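Local coordinates for protein hydroxylase (Rhodococcus sp., PDB 2OR0) that is probably a flavin-dependent hydroxylase of the acyl-CoA dehydrogenase family, inserting one oxygen atom from molecular oxygen into its substrate, at residues 63-72 and 117-128. Numbering follows the deposited sequence.
Sequences IRLLQPRLYG and QEEIWGEDNDTW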
# COMPACT_ATOMS: atom_id res chain seq x y z
N ILE A 63 2.98 -9.78 6.72
CA ILE A 63 1.64 -9.76 6.14
C ILE A 63 0.56 -10.07 7.18
O ILE A 63 -0.61 -9.73 7.00
CB ILE A 63 1.56 -10.72 4.92
CG1 ILE A 63 2.71 -10.43 3.94
CG2 ILE A 63 0.16 -10.69 4.26
CD1 ILE A 63 2.76 -9.01 3.39
N ARG A 64 0.95 -10.67 8.31
CA ARG A 64 0.02 -10.95 9.40
C ARG A 64 -0.19 -9.79 10.39
O ARG A 64 -0.97 -9.91 11.36
CB ARG A 64 0.47 -12.22 10.12
CG ARG A 64 0.14 -13.47 9.31
CD ARG A 64 0.44 -14.73 10.06
NE ARG A 64 1.85 -14.78 10.44
CZ ARG A 64 2.46 -15.87 10.88
NH1 ARG A 64 1.77 -17.02 10.99
NH2 ARG A 64 3.75 -15.82 11.22
N LEU A 65 0.49 -8.68 10.14
CA LEU A 65 0.38 -7.47 10.97
C LEU A 65 -1.05 -7.08 11.32
O LEU A 65 -1.35 -6.80 12.49
CB LEU A 65 1.12 -6.28 10.34
CG LEU A 65 2.66 -6.29 10.42
CD1 LEU A 65 3.26 -5.25 9.47
CD2 LEU A 65 3.14 -6.07 11.84
N LEU A 66 -1.93 -7.06 10.33
CA LEU A 66 -3.30 -6.61 10.52
C LEU A 66 -4.30 -7.77 10.43
O LEU A 66 -5.50 -7.56 10.28
CB LEU A 66 -3.66 -5.53 9.49
CG LEU A 66 -2.76 -4.28 9.40
CD1 LEU A 66 -3.15 -3.47 8.17
CD2 LEU A 66 -2.82 -3.42 10.70
N GLN A 67 -3.78 -8.99 10.50
CA GLN A 67 -4.59 -10.20 10.42
C GLN A 67 -5.25 -10.51 11.79
O GLN A 67 -4.65 -10.21 12.83
CB GLN A 67 -3.68 -11.35 10.00
CG GLN A 67 -4.38 -12.60 9.50
CD GLN A 67 -3.49 -13.39 8.55
OE1 GLN A 67 -2.88 -12.81 7.64
NE2 GLN A 67 -3.42 -14.71 8.75
N PRO A 68 -6.48 -11.07 11.80
CA PRO A 68 -7.10 -11.53 13.08
C PRO A 68 -6.22 -12.53 13.83
O PRO A 68 -5.54 -13.35 13.21
CB PRO A 68 -8.41 -12.21 12.64
CG PRO A 68 -8.73 -11.59 11.31
CD PRO A 68 -7.39 -11.28 10.65
N ARG A 69 -6.23 -12.44 15.17
CA ARG A 69 -5.49 -13.39 16.03
C ARG A 69 -5.99 -14.81 15.86
O ARG A 69 -5.21 -15.76 15.95
CB ARG A 69 -5.57 -12.98 17.52
CG ARG A 69 -4.64 -11.84 17.88
CD ARG A 69 -4.92 -11.32 19.30
NE ARG A 69 -4.38 -9.97 19.52
CZ ARG A 69 -3.12 -9.70 19.83
NH1 ARG A 69 -2.23 -10.70 19.96
NH2 ARG A 69 -2.73 -8.44 20.02
N LEU A 70 -7.29 -14.95 15.59
CA LEU A 70 -7.88 -16.24 15.28
C LEU A 70 -7.07 -16.94 14.19
O LEU A 70 -6.83 -18.14 14.25
CB LEU A 70 -9.36 -16.11 14.88
CG LEU A 70 -10.17 -17.36 14.52
CD1 LEU A 70 -10.27 -18.38 15.69
CD2 LEU A 70 -11.57 -16.98 14.06
N TYR A 71 -6.60 -16.17 13.20
CA TYR A 71 -5.84 -16.76 12.12
C TYR A 71 -4.35 -16.41 12.14
O TYR A 71 -3.75 -16.19 11.08
CB TYR A 71 -6.49 -16.49 10.77
CG TYR A 71 -7.87 -17.10 10.62
CD1 TYR A 71 -8.03 -18.46 10.33
CD2 TYR A 71 -9.01 -16.32 10.76
CE1 TYR A 71 -9.30 -19.02 10.19
CE2 TYR A 71 -10.28 -16.87 10.61
CZ TYR A 71 -10.41 -18.22 10.32
OH TYR A 71 -11.66 -18.75 10.17
N GLY A 72 -3.76 -16.37 13.34
CA GLY A 72 -2.30 -16.24 13.47
C GLY A 72 -1.77 -14.81 13.37
O GLY A 72 -0.55 -14.61 13.39
N GLN A 117 -12.88 -16.35 5.31
CA GLN A 117 -11.67 -16.21 6.13
C GLN A 117 -11.11 -17.61 6.41
O GLN A 117 -9.89 -17.81 6.41
CB GLN A 117 -11.97 -15.49 7.46
CG GLN A 117 -12.70 -14.15 7.35
CD GLN A 117 -12.72 -13.40 8.67
OE1 GLN A 117 -11.76 -13.44 9.44
NE2 GLN A 117 -13.81 -12.69 8.94
N GLU A 118 -12.01 -18.56 6.65
CA GLU A 118 -11.66 -19.95 6.91
C GLU A 118 -11.10 -20.60 5.64
O GLU A 118 -10.10 -21.31 5.68
CB GLU A 118 -12.89 -20.70 7.46
CG GLU A 118 -12.70 -22.17 7.88
CD GLU A 118 -11.50 -22.41 8.82
OE1 GLU A 118 -11.23 -21.57 9.71
OE2 GLU A 118 -10.83 -23.47 8.67
N GLU A 119 -11.73 -20.33 4.50
CA GLU A 119 -11.21 -20.84 3.22
C GLU A 119 -9.78 -20.36 2.93
O GLU A 119 -8.92 -21.15 2.49
CB GLU A 119 -12.14 -20.43 2.07
CG GLU A 119 -13.43 -21.23 2.01
CD GLU A 119 -14.41 -20.70 0.98
OE1 GLU A 119 -14.27 -19.54 0.55
OE2 GLU A 119 -15.32 -21.45 0.61
N ILE A 120 -9.52 -19.08 3.20
CA ILE A 120 -8.21 -18.48 2.90
C ILE A 120 -7.14 -18.83 3.92
O ILE A 120 -6.02 -19.22 3.55
CB ILE A 120 -8.37 -16.93 2.70
CG1 ILE A 120 -9.28 -16.67 1.48
CG2 ILE A 120 -6.98 -16.23 2.60
CD1 ILE A 120 -9.62 -15.24 1.20
N TRP A 121 -7.47 -18.71 5.20
CA TRP A 121 -6.48 -18.90 6.27
C TRP A 121 -6.60 -20.21 7.05
O TRP A 121 -5.68 -20.58 7.79
CB TRP A 121 -6.55 -17.73 7.26
CG TRP A 121 -6.13 -16.41 6.72
CD1 TRP A 121 -5.05 -16.14 5.89
CD2 TRP A 121 -6.75 -15.15 6.97
NE1 TRP A 121 -4.99 -14.80 5.62
CE2 TRP A 121 -6.02 -14.16 6.28
CE3 TRP A 121 -7.87 -14.75 7.72
CZ2 TRP A 121 -6.36 -12.82 6.31
CZ3 TRP A 121 -8.21 -13.42 7.76
CH2 TRP A 121 -7.45 -12.46 7.06
N GLY A 122 -7.73 -20.90 6.89
CA GLY A 122 -8.02 -22.16 7.60
C GLY A 122 -6.88 -23.16 7.67
O GLY A 122 -6.51 -23.60 8.76
N GLU A 123 -6.30 -23.51 6.53
CA GLU A 123 -5.19 -24.46 6.53
C GLU A 123 -3.84 -23.78 6.73
O GLU A 123 -2.96 -24.32 7.40
CB GLU A 123 -5.19 -25.27 5.23
CG GLU A 123 -6.35 -26.25 5.13
CD GLU A 123 -6.25 -27.35 6.18
OE1 GLU A 123 -5.31 -28.18 6.09
OE2 GLU A 123 -7.10 -27.38 7.11
N ASP A 124 -3.68 -22.59 6.13
CA ASP A 124 -2.40 -21.89 6.16
C ASP A 124 -2.64 -20.39 6.39
O ASP A 124 -3.16 -19.69 5.51
CB ASP A 124 -1.67 -22.13 4.84
CG ASP A 124 -0.24 -21.64 4.86
OD1 ASP A 124 0.15 -20.92 5.81
OD2 ASP A 124 0.49 -21.98 3.91
N ASN A 125 -2.28 -19.92 7.59
CA ASN A 125 -2.38 -18.51 7.97
C ASN A 125 -1.55 -17.61 7.04
O ASN A 125 -1.80 -16.42 6.96
CB ASN A 125 -1.86 -18.29 9.40
CG ASN A 125 -2.61 -19.10 10.46
OD1 ASN A 125 -3.81 -19.36 10.34
ND2 ASN A 125 -1.89 -19.49 11.51
N ASP A 126 -0.55 -18.19 6.39
CA ASP A 126 0.37 -17.42 5.55
C ASP A 126 -0.03 -17.37 4.08
O ASP A 126 0.80 -17.08 3.21
CB ASP A 126 1.80 -17.96 5.69
CG ASP A 126 2.47 -17.51 6.97
OD1 ASP A 126 2.21 -16.37 7.42
OD2 ASP A 126 3.27 -18.29 7.53
N THR A 127 -1.31 -17.63 3.81
CA THR A 127 -1.87 -17.51 2.47
C THR A 127 -2.12 -16.03 2.19
O THR A 127 -2.76 -15.34 3.00
CB THR A 127 -3.21 -18.29 2.36
OG1 THR A 127 -2.95 -19.68 2.62
CG2 THR A 127 -3.83 -18.16 0.98
N TRP A 128 -1.60 -15.55 1.06
CA TRP A 128 -1.73 -14.13 0.66
C TRP A 128 -2.81 -13.89 -0.37
O TRP A 128 -3.08 -14.74 -1.24
CB TRP A 128 -0.41 -13.60 0.08
CG TRP A 128 0.74 -13.57 1.01
CD1 TRP A 128 0.74 -13.84 2.36
CD2 TRP A 128 2.09 -13.21 0.68
NE1 TRP A 128 2.01 -13.71 2.88
CE2 TRP A 128 2.86 -13.31 1.87
CE3 TRP A 128 2.73 -12.81 -0.51
CZ2 TRP A 128 4.25 -13.03 1.91
CZ3 TRP A 128 4.11 -12.53 -0.48
CH2 TRP A 128 4.85 -12.64 0.73
O HOH W 1 -1.03 -13.89 6.03
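The amide of Gln67 lies flat on the indole of Trp121, the two planes only 16° apart, with Gln67 CD 3.5 Å from Trp121 CE2 and Gln67 CG over the six-membered ring. Ile120 CG2 backs the opposite face of the indole, while Pro68 CD packs against Trp121 CZ3 and the Tyr71 ring packs obliquely against Trp121 CB and CE3. The tyrosine ring itself has Gln117 O over one face and Leu70 CG over the other; at its edge, in the ring plane, sits Glu118 OE1, which accepts a hydrogen bond from Tyr71 OH (2.9 Å). Farther along, Ile63 CG1 rests on the Trp128 indole, 3.5 Å from Trp128 NE1.

With CG anti to the backbone N (chi1 -165°) and the chain extended beyond it, Gln67 carries its amide across the indole to two backbone carbonyls. Gln67 NE2 donates almost straight to a lone pair of Asn125 O (3.0 Å, 177°) and, more bent, to Tyr71 O (2.8 Å); a water joins Gln67 OE1 to the same Asn125 O. Arg64 and Asp126 form a salt bridge without a directed hydrogen bond, Arg64 NE to Asp126 OD1 3.4 Å, in which the oxygen stands above the guanidinium face.

The contact joins the loop between helices 51-60 and 78-91 to helix 114-121 and the loop that follows it, while Pro106 of helix 105-109 also touches Gln67 and Trp121. Stacking on the indole and two hydrogen bonds from NE2 together hold the rotation of the buried Gln67 amide, whereas the Arg64–Asp126 pair probably adds mainly undirected electrostatic attraction.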